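Local coordinates for P22 protein (Trypanosoma brucei, PDB 3JV1) that acts as an accessory factor in RNA editing specific to the cytochrome oxidase subunit II transcript, and is a trimeric member of the Mam33 family, at residues Ala115-Gln118 with Phe119-Gln123; Arg13-Glu16 with Asp17-Arg21; Asp135-Val138 with Asp139-Ser143; Ser90-Gly94 with Glu95-Asn99. All coordinates share one frame; numbering follows the deposited sequence.

How the contacts relate
From the N terminus, contact 2 comes first, where helix 2-18 gives way to a turn. Contact 4 follows and closes the tight hairpin between strands 83-92 and 95-104 of the antiparallel sheet. Contact 1, on the short helix 115-121, and contact 3, on helix 135-146, are i to i+4 contacts within helices. Contacts 1, 2 and 3 close no long loop. The four lie in series; none nests in or crosses another. Contacts 3 and 4 are closest, their nearest atoms about 4 Å apart without touching. Contacts 2 and 3 have centres about 47 Å apart in one chain. Between subunits they meet: R13 packs on H136 of a neighbouring subunit. Contact 1 meets its own copies across the trimer.

Contact 1 of 4, residues Ala115-Gln118 with Phe119-Gln123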
loop_
_atom_site.group_PDB
_atom_site.type_symbol
_atom_site.label_atom_id
_atom_site.label_comp_id
_atom_site.label_asym_id
_atom_site.label_seq_id
_atom_site.Cartn_x
_atom_site.Cartn_y
_atom_site.Cartn_z
ATOM N N ALA A 115 6.878 9.283 -1.557
ATOM C CA ALA A 115 5.868 8.305 -1.947
ATOM C C ALA A 115 6.018 8.008 -3.430
ATOM O O ALA A 115 5.876 6.863 -3.858
ATOM C CB ALA A 115 4.473 8.831 -1.654
ATOM N N GLU A 116 6.326 9.043 -4.208
ATOM C CA GLU A 116 6.514 8.889 -5.648
ATOM C C GLU A 116 7.723 7.998 -5.951
ATOM O O GLU A 116 7.664 7.149 -6.840
ATOM C CB GLU A 116 6.693 10.252 -6.319
ATOM C CG GLU A 116 6.911 10.152 -7.821
ATOM C CD GLU A 116 5.828 9.329 -8.516
ATOM O OE1 GLU A 116 6.103 8.787 -9.606
ATOM O OE2 GLU A 116 4.700 9.234 -7.975
ATOM N N ALA A 117 8.814 8.188 -5.214
ATOM C CA ALA A 117 10.008 7.372 -5.419
ATOM C C ALA A 117 9.701 5.914 -5.093
ATOM O O ALA A 117 10.160 5.012 -5.786
ATOM C CB ALA A 117 11.153 7.869 -4.545
ATOM N N GLN A 118 8.929 5.680 -4.035
ATOM C CA GLN A 118 8.569 4.319 -3.664
ATOM C C GLN A 118 7.796 3.631 -4.776
ATOM O O GLN A 118 8.036 2.465 -5.075
ATOM C CB GLN A 118 7.695 4.288 -2.413
ATOM C CG GLN A 118 8.441 4.174 -1.107
ATOM C CD GLN A 118 9.055 5.475 -0.690
ATOM O OE1 GLN A 118 10.129 5.849 -1.163
ATOM N NE2 GLN A 118 8.368 6.191 0.194
ATOM N N PHE A 119 6.849 4.342 -5.377
ATOM C CA PHE A 119 6.064 3.741 -6.435
ATOM C C PHE A 119 6.919 3.362 -7.642
ATOM O O PHE A 119 6.753 2.289 -8.217
ATOM C CB PHE A 119 4.948 4.673 -6.887
ATOM C CG PHE A 119 4.166 4.130 -8.032
ATOM C CD1 PHE A 119 3.327 3.035 -7.853
ATOM C CD2 PHE A 119 4.321 4.660 -9.306
ATOM C CE1 PHE A 119 2.654 2.469 -8.928
ATOM C CE2 PHE A 119 3.654 4.103 -10.392
ATOM C CZ PHE A 119 2.816 3.000 -10.201
ATOM N N GLN A 120 7.834 4.245 -8.027
ATOM C CA GLN A 120 8.696 3.975 -9.167
ATOM C C GLN A 120 9.564 2.746 -8.925
ATOM O O GLN A 120 9.735 1.908 -9.807
ATOM C CB GLN A 120 9.565 5.195 -9.464
ATOM C CG GLN A 120 8.800 6.332 -10.128
ATOM C CD GLN A 120 9.620 7.596 -10.235
ATOM O OE1 GLN A 120 10.835 7.543 -10.424
ATOM N NE2 GLN A 120 8.958 8.748 -10.131
ATOM N N LYS A 121 10.109 2.633 -7.723
ATOM C CA LYS A 121 10.941 1.487 -7.390
ATOM C C LYS A 121 10.133 0.191 -7.270
ATOM O O LYS A 121 10.683 -0.896 -7.432
ATOM C CB LYS A 121 11.722 1.765 -6.099
ATOM C CG LYS A 121 12.804 2.827 -6.302
ATOM C CD LYS A 121 13.554 3.180 -5.028
ATOM C CE LYS A 121 12.739 4.084 -4.106
ATOM N NZ LYS A 121 13.592 4.608 -3.004
ATOM N N SER A 122 8.835 0.300 -7.005
ATOM C CA SER A 122 7.996 -0.892 -6.872
ATOM C C SER A 122 7.804 -1.600 -8.216
ATOM O O SER A 122 7.362 -2.746 -8.269
ATOM C CB SER A 122 6.623 -0.526 -6.292
ATOM O OG SER A 122 5.770 -0.001 -7.295
ATOM N N GLN A 123 8.142 -0.912 -9.301
ATOM C CA GLN A 123 8.007 -1.476 -10.641
ATOM C C GLN A 123 9.307 -2.099 -11.133
ATOM O O GLN A 123 9.351 -2.675 -12.214
ATOM C CB GLN A 123 7.572 -0.392 -11.627
ATOM C CG GLN A 123 6.222 0.227 -11.299
ATOM C CD GLN A 123 5.780 1.226 -12.341
ATOM O OE1 GLN A 123 6.420 2.259 -12.540
ATOM N NE2 GLN A 123 4.682 0.920 -13.022
#
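The side chains of E116 and Q120 meet one turn apart on the short helix 115-121. This is an i to i+4 pair. Q120 NE2 donates to E116 OE1 at 2.9 Å, and the bond is almost straight, 177° at the hydrogen. The carboxylate oxygen lies in the amide plane of Q120. OE1 offers its anti lone pair, the one turned away from OE2. The two flat groups are twisted 58° against each other. E116 carries CG anti to its backbone N (chi1 179°) and then bends at chi2, which turns OE1 toward the next turn. OE2 is held by the backbone N of A115 of a second subunit, so one carboxylate serves the helix and the trimer interface together.

The backbone beneath is regular. F119 N, Q120 N and K121 N bond to A115 O, E116 O and A117 O, each at 3.1 Å. F119 packs on Q118 of the second subunit.

K121 folds back over A117, with CE 4.1 Å from A117 CB. Its chain bends at chi3, and NZ reaches the carbonyls of L109 and D112, tying this helix to helix 107-111 and the residue just after it. Q118 NE2 bonds to T113 O. S122 OG donates to F119 O at 2.7 Å.

Contact 2 of 4, residues Arg13-Glu16 with Asp17-Arg21; sequences RELE and DERQR
R21 NH1 binds two carboxylates where the chain leaves helix 2-18. It donates to E14 OE2 at 2.6 Å and to E18 OE1 at 3.1 Å. R21 NH2 adds a bond to E14 OE1 at 3.1 Å, so the guanidinium grips E14 end-on with two nitrogens. The grip is not flat: the planes are 44° apart, though both oxygens are met on their syn side. The residues reach this point through a type I turn, E18 to R21, which brings the arginine back beside the helix. E14 bends at chi2 (54°) to meet it. E14 OE2 also bonds to Y170 OH, and E18 OE2 to Q167 NE2, both on helix 152-181.

On another side, the R19 guanidinium lies against L15, with NE 3.2 Å from CD2 and L15 CD1 over one face. Q20 NE2 donates to E16 O at 3.2 Å, from above the carbonyl plane. Water 1 joins R13 NE to D17 OD2, taking a bond from the first and giving one to the second, each 2.7 Å.

Two acidic groups on successive turns share one arginine. Its positive charge probably offsets their mutual repulsion and favours the ionised form of both.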
loop_
_atom_site.group_PDB
_atom_site.type_symbol
_atom_site.label_atom_id
_atom_site.label_comp_id
_atom_site.label_asym_id
_atom_site.label_seq_id
_atom_site.Cartn_x
_atom_site.Cartn_y
_atom_site.Cartn_z
ATOM N N ARG A 13 -3.549 9.650 34.817
ATOM C CA ARG A 13 -3.469 8.457 35.651
ATOM C C ARG A 13 -2.584 7.390 34.998
ATOM O O ARG A 13 -1.747 6.776 35.654
ATOM C CB ARG A 13 -4.875 7.901 35.889
ATOM C CG ARG A 13 -4.921 6.510 36.506
ATOM C CD ARG A 13 -6.360 6.098 36.780
ATOM N NE ARG A 13 -6.489 4.667 37.023
ATOM C CZ ARG A 13 -7.643 4.051 37.259
ATOM N NH1 ARG A 13 -8.774 4.741 37.286
ATOM N NH2 ARG A 13 -7.664 2.744 37.462
ATOM N N GLU A 14 -2.769 7.172 33.704
ATOM C CA GLU A 14 -1.981 6.176 33.000
ATOM C C GLU A 14 -0.516 6.581 32.972
ATOM O O GLU A 14 0.356 5.754 33.209
ATOM C CB GLU A 14 -2.524 5.978 31.583
ATOM C CG GLU A 14 -1.743 4.995 30.710
ATOM C CD GLU A 14 -1.557 3.617 31.337
ATOM O OE1 GLU A 14 -2.204 3.317 32.367
ATOM O OE2 GLU A 14 -0.758 2.830 30.783
ATOM N N LEU A 15 -0.246 7.857 32.713
ATOM C CA LEU A 15 1.129 8.350 32.668
ATOM C C LEU A 15 1.810 8.101 34.013
ATOM O O LEU A 15 2.957 7.653 34.068
ATOM C CB LEU A 15 1.159 9.854 32.361
ATOM C CG LEU A 15 2.275 10.399 31.456
ATOM C CD1 LEU A 15 2.448 11.889 31.727
ATOM C CD2 LEU A 15 3.591 9.672 31.705
ATOM N N GLU A 16 1.100 8.397 35.098
ATOM C CA GLU A 16 1.649 8.194 36.432
ATOM C C GLU A 16 1.851 6.718 36.723
ATOM O O GLU A 16 2.884 6.335 37.260
ATOM C CB GLU A 16 0.736 8.811 37.495
ATOM C CG GLU A 16 0.592 10.318 37.377
ATOM C CD GLU A 16 -0.280 10.917 38.467
ATOM O OE1 GLU A 16 -1.449 10.487 38.614
ATOM O OE2 GLU A 16 0.203 11.823 39.179
ATOM N N ASP A 17 0.872 5.886 36.371
ATOM C CA ASP A 17 0.993 4.448 36.614
ATOM C C ASP A 17 2.117 3.834 35.782
ATOM O O ASP A 17 2.961 3.115 36.303
ATOM C CB ASP A 17 -0.322 3.723 36.297
ATOM C CG ASP A 17 -1.444 4.105 37.241
ATOM O OD1 ASP A 17 -1.175 4.820 38.229
ATOM O OD2 ASP A 17 -2.596 3.689 36.991
ATOM N N GLU A 18 2.116 4.121 34.487
ATOM C CA GLU A 18 3.133 3.609 33.572
ATOM C C GLU A 18 4.552 3.794 34.123
ATOM O O GLU A 18 5.335 2.846 34.169
ATOM C CB GLU A 18 2.999 4.310 32.219
ATOM C CG GLU A 18 4.095 3.991 31.215
ATOM C CD GLU A 18 4.146 2.529 30.796
ATOM O OE1 GLU A 18 3.222 1.755 31.129
ATOM O OE2 GLU A 18 5.125 2.156 30.110
ATOM N N ARG A 19 4.868 5.015 34.542
ATOM C CA ARG A 19 6.186 5.331 35.089
ATOM C C ARG A 19 6.576 4.491 36.317
ATOM O O ARG A 19 7.752 4.432 36.684
ATOM C CB ARG A 19 6.255 6.816 35.462
ATOM C CG ARG A 19 6.163 7.776 34.285
ATOM C CD ARG A 19 6.125 9.217 34.781
ATOM N NE ARG A 19 6.024 10.192 33.697
ATOM C CZ ARG A 19 5.789 11.489 33.880
ATOM N NH1 ARG A 19 5.628 11.971 35.107
ATOM N NH2 ARG A 19 5.713 12.309 32.841
ATOM N N GLN A 20 5.598 3.849 36.952
ATOM C CA GLN A 20 5.869 3.026 38.134
ATOM C C GLN A 20 5.945 1.545 37.800
ATOM O O GLN A 20 6.267 0.721 38.659
ATOM C CB GLN A 20 4.782 3.225 39.185
ATOM C CG GLN A 20 4.682 4.622 39.750
ATOM C CD GLN A 20 3.512 4.750 40.700
ATOM O OE1 GLN A 20 3.473 4.096 41.744
ATOM N NE2 GLN A 20 2.543 5.584 40.339
ATOM N N ARG A 21 5.634 1.205 36.557
ATOM C CA ARG A 21 5.656 -0.182 36.135
ATOM C C ARG A 21 7.070 -0.657 35.847
ATOM O O ARG A 21 7.896 0.097 35.336
ATOM C CB ARG A 21 4.761 -0.365 34.906
ATOM C CG ARG A 21 3.279 -0.217 35.234
ATOM C CD ARG A 21 2.403 -0.122 33.994
ATOM N NE ARG A 21 1.011 0.138 34.355
ATOM C CZ ARG A 21 0.121 0.716 33.554
ATOM N NH1 ARG A 21 0.477 1.099 32.337
ATOM N NH2 ARG A 21 -1.121 0.917 33.975
HETATM O O HOH W 1 -4.999 2.493 36.524
#

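Contact 3 of 4, residues Asp135-Val138 with Asp139-Ser143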
loop_
_atom_site.group_PDB
_atom_site.type_symbol
_atom_site.label_atom_id
_atom_site.label_comp_id
_atom_site.label_asym_id
_atom_site.label_seq_id
_atom_site.Cartn_x
_atom_site.Cartn_y
_atom_site.Cartn_z
ATOM N N ASP A 135 23.685 -21.919 -1.233
ATOM C CA ASP A 135 24.344 -21.364 -0.057
ATOM C C ASP A 135 25.585 -20.533 -0.356
ATOM O O ASP A 135 25.800 -19.507 0.279
ATOM C CB ASP A 135 24.724 -22.470 0.933
ATOM C CG ASP A 135 23.520 -23.054 1.655
ATOM O OD1 ASP A 135 22.461 -22.395 1.706
ATOM O OD2 ASP A 135 23.641 -24.174 2.189
ATOM N N HIS A 136 26.411 -20.949 -1.309
ATOM C CA HIS A 136 27.618 -20.168 -1.578
ATOM C C HIS A 136 27.309 -18.706 -1.885
ATOM O O HIS A 136 28.063 -17.811 -1.498
ATOM C CB HIS A 136 28.451 -20.777 -2.719
ATOM C CG HIS A 136 28.066 -20.299 -4.087
ATOM N ND1 HIS A 136 26.984 -20.801 -4.779
ATOM C CD2 HIS A 136 28.634 -19.376 -4.900
ATOM C CE1 HIS A 136 26.905 -20.212 -5.960
ATOM N NE2 HIS A 136 27.895 -19.343 -6.057
ATOM N N LEU A 137 26.197 -18.462 -2.575
ATOM C CA LEU A 137 25.823 -17.098 -2.926
ATOM C C LEU A 137 25.232 -16.385 -1.726
ATOM O O LEU A 137 25.668 -15.293 -1.373
ATOM C CB LEU A 137 24.801 -17.077 -4.063
ATOM C CG LEU A 137 25.022 -15.994 -5.128
ATOM C CD1 LEU A 137 23.746 -15.801 -5.917
ATOM C CD2 LEU A 137 25.453 -14.690 -4.487
ATOM N N VAL A 138 24.227 -17.007 -1.118
ATOM C CA VAL A 138 23.559 -16.445 0.048
ATOM C C VAL A 138 24.542 -16.158 1.182
ATOM O O VAL A 138 24.465 -15.108 1.822
ATOM C CB VAL A 138 22.469 -17.399 0.569
ATOM C CG1 VAL A 138 21.862 -16.841 1.842
ATOM C CG2 VAL A 138 21.390 -17.592 -0.501
ATOM N N ASP A 139 25.459 -17.088 1.435
ATOM C CA ASP A 139 26.432 -16.898 2.505
ATOM C C ASP A 139 27.369 -15.742 2.186
ATOM O O ASP A 139 27.804 -15.029 3.080
ATOM C CB ASP A 139 27.265 -18.161 2.745
ATOM C CG ASP A 139 26.446 -19.313 3.299
ATOM O OD1 ASP A 139 25.306 -19.088 3.756
ATOM O OD2 ASP A 139 26.958 -20.449 3.283
ATOM N N SER A 140 27.689 -15.565 0.910
ATOM C CA SER A 140 28.563 -14.476 0.521
ATOM C C SER A 140 27.866 -13.142 0.798
ATOM O O SER A 140 28.509 -12.184 1.222
ATOM C CB SER A 140 28.933 -14.601 -0.952
ATOM O OG SER A 140 29.766 -15.733 -1.152
ATOM N N PHE A 141 26.554 -13.083 0.559
ATOM C CA PHE A 141 25.791 -11.866 0.832
ATOM C C PHE A 141 25.811 -11.566 2.326
ATOM O O PHE A 141 26.044 -10.424 2.729
ATOM C CB PHE A 141 24.335 -12.005 0.372
ATOM C CG PHE A 141 24.109 -11.648 -1.070
ATOM C CD1 PHE A 141 24.537 -10.423 -1.570
ATOM C CD2 PHE A 141 23.442 -12.519 -1.922
ATOM C CE1 PHE A 141 24.303 -10.061 -2.904
ATOM C CE2 PHE A 141 23.201 -12.172 -3.260
ATOM C CZ PHE A 141 23.634 -10.936 -3.749
ATOM N N THR A 142 25.573 -12.589 3.149
ATOM C CA THR A 142 25.574 -12.411 4.604
ATOM C C THR A 142 26.954 -11.954 5.116
ATOM O O THR A 142 27.039 -11.076 5.977
ATOM C CB THR A 142 25.111 -13.708 5.341
ATOM O OG1 THR A 142 25.180 -13.513 6.762
ATOM C CG2 THR A 142 25.986 -14.866 4.984
ATOM N N SER A 143 28.027 -12.529 4.576
ATOM C CA SER A 143 29.389 -12.143 4.962
ATOM C C SER A 143 29.689 -10.696 4.547
ATOM O O SER A 143 30.381 -9.971 5.250
ATOM C CB SER A 143 30.407 -13.070 4.298
ATOM O OG SER A 143 30.168 -14.410 4.668
#
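D139 opens the second turn of helix 135-146, and its N bonds to D135 O at 2.7 Å. Its CG lies anti to the carbonyl carbon (chi1 -67°), which holds the carboxylate back over the preceding turn. OD2 comes 3.8 Å from D135 CB.

S140 doubles the grip on the next carbonyl. Its OG donates to H136 O at 2.7 Å, while its backbone N makes a weak bond of 3.3 Å to the same oxygen. The hydroxyl meets that oxygen end-on, with a C=O...OG angle of 169°. H136 turns its ring so that L137 CB lies over the centre of one face.

F141 N bonds to L137 O at 3.1 Å. Its side chain and that of L137 run alongside each other, pointing the same way, with L137 CD2 3.6 Å from F141 CE2. L137, F141 and S140 also pack on the N-terminal helix of the second subunit: L137 and S140 on its A10, F141 on its L7. H136 packs on R13 of that second subunit. V138 instead packs on L130 and L133 of its own chain.

T142 continues the helix, its N bonding to V138 O at 3.1 Å.

Contact 4 of 4, residues Ser90-Gly94 with Glu95-Asn99; sequences SVEDG and EFVIN
S90 and N99 are brought together by their first torsions. S90 OG stands between its backbone N and carbonyl carbon (chi1 49°), while N99 swings CG anti to its carbonyl carbon (chi1 -58°). N99 ND2 then donates to S90 OG at 3.0 Å, with the hydroxyl oxygen in the amide plane. S90 OG itself makes a weak 3.3 Å bond to E92 OE2.

These residues belong to the hairpin of strands 83-92 and 95-104. S90 and V97 form an antiparallel hydrogen-bonded pair, V97 N to S90 O at 2.9 Å and S90 N to V97 O at 3.1 Å. V91 and F96 form the next, non-hydrogen-bonded pair. A type I' turn from E92 to E95 reverses the chain, with D93 and G94 both at positive phi.

V91 and F96 share the face that meets helix 152-181, where F96 packs on A155 and I158. V91 CG2 lies 3.8 Å from F96 CE1. S90, E92 and V97 lie on the other face, where E92 OE2 rests 3.5 Å from V97 CG2.

S90 OG accepts from the N99 amide and donates weakly to the E92 carboxylate. The first bond joins the two strands through side chains; the second runs along one strand.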
loop_
_atom_site.group_PDB
_atom_site.type_symbol
_atom_site.label_atom_id
_atom_site.label_comp_id
_atom_site.label_asym_id
_atom_site.label_seq_id
_atom_site.Cartn_x
_atom_site.Cartn_y
_atom_site.Cartn_z
ATOM N N SER A 90 14.474 -8.250 7.685
ATOM C CA SER A 90 13.644 -8.212 8.869
ATOM C C SER A 90 14.451 -8.769 10.037
ATOM O O SER A 90 15.337 -9.605 9.851
ATOM C CB SER A 90 12.352 -9.002 8.648
ATOM O OG SER A 90 12.616 -10.281 8.115
ATOM N N VAL A 91 14.177 -8.266 11.234
ATOM C CA VAL A 91 14.876 -8.724 12.423
ATOM C C VAL A 91 13.999 -9.726 13.153
ATOM O O VAL A 91 12.899 -9.400 13.590
ATOM C CB VAL A 91 15.210 -7.554 13.380
ATOM C CG1 VAL A 91 15.781 -8.089 14.684
ATOM C CG2 VAL A 91 16.210 -6.618 12.726
ATOM N N GLU A 92 14.489 -10.954 13.256
ATOM C CA GLU A 92 13.767 -12.019 13.931
ATOM C C GLU A 92 14.671 -12.586 15.012
ATOM O O GLU A 92 15.668 -13.248 14.724
ATOM C CB GLU A 92 13.361 -13.100 12.924
ATOM C CG GLU A 92 12.290 -12.631 11.948
ATOM C CD GLU A 92 12.057 -13.595 10.802
ATOM O OE1 GLU A 92 11.661 -14.750 11.058
ATOM O OE2 GLU A 92 12.266 -13.196 9.636
ATOM N N ASP A 93 14.321 -12.284 16.258
ATOM C CA ASP A 93 15.068 -12.723 17.434
ATOM C C ASP A 93 16.545 -12.345 17.384
ATOM O O ASP A 93 17.416 -13.209 17.333
ATOM C CB ASP A 93 14.942 -14.236 17.628
ATOM C CG ASP A 93 15.346 -14.679 19.029
ATOM O OD1 ASP A 93 14.623 -14.335 19.990
ATOM O OD2 ASP A 93 16.387 -15.362 19.170
ATOM N N GLY A 94 16.818 -11.047 17.396
ATOM C CA GLY A 94 18.192 -10.579 17.382
ATOM C C GLY A 94 19.031 -10.876 16.156
ATOM O O GLY A 94 20.220 -10.559 16.142
ATOM N N GLU A 95 18.439 -11.473 15.126
ATOM C CA GLU A 95 19.194 -11.777 13.914
ATOM C C GLU A 95 18.583 -11.155 12.671
ATOM O O GLU A 95 17.370 -10.970 12.589
ATOM C CB GLU A 95 19.290 -13.286 13.692
ATOM C CG GLU A 95 19.958 -14.061 14.807
ATOM C CD GLU A 95 20.365 -15.452 14.361
ATOM O OE1 GLU A 95 19.512 -16.171 13.796
ATOM O OE2 GLU A 95 21.541 -15.823 14.575
ATOM N N PHE A 96 19.435 -10.847 11.699
ATOM C CA PHE A 96 18.985 -10.275 10.438
ATOM C C PHE A 96 18.620 -11.399 9.481
ATOM O O PHE A 96 19.359 -12.366 9.339
ATOM C CB PHE A 96 20.090 -9.430 9.790
ATOM C CG PHE A 96 20.189 -8.029 10.325
ATOM C CD1 PHE A 96 19.141 -7.128 10.149
ATOM C CD2 PHE A 96 21.328 -7.608 10.998
ATOM C CE1 PHE A 96 19.228 -5.829 10.634
ATOM C CE2 PHE A 96 21.425 -6.306 11.489
ATOM C CZ PHE A 96 20.371 -5.417 11.307
ATOM N N VAL A 97 17.470 -11.275 8.837
ATOM C CA VAL A 97 17.042 -12.261 7.867
ATOM C C VAL A 97 16.922 -11.529 6.534
ATOM O O VAL A 97 16.232 -10.518 6.435
ATOM C CB VAL A 97 15.677 -12.860 8.236
ATOM C CG1 VAL A 97 15.249 -13.850 7.177
ATOM C CG2 VAL A 97 15.761 -13.538 9.598
ATOM N N ILE A 98 17.614 -12.015 5.514
ATOM C CA ILE A 98 17.535 -11.377 4.214
ATOM C C ILE A 98 16.300 -11.912 3.490
ATOM O O ILE A 98 16.159 -13.119 3.306
ATOM C CB ILE A 98 18.780 -11.684 3.360
ATOM C CG1 ILE A 98 20.044 -11.264 4.106
ATOM C CG2 ILE A 98 18.687 -10.948 2.038
ATOM C CD1 ILE A 98 21.308 -11.832 3.503
ATOM N N ASN A 99 15.408 -11.017 3.083
ATOM C CA ASN A 99 14.207 -11.432 2.380
ATOM C C ASN A 99 14.335 -11.154 0.898
ATOM O O ASN A 99 13.831 -11.918 0.080
ATOM C CB ASN A 99 12.978 -10.699 2.922
ATOM C CG ASN A 99 12.775 -10.933 4.395
ATOM O OD1 ASN A 99 12.813 -12.073 4.865
ATOM N ND2 ASN A 99 12.556 -9.854 5.140
#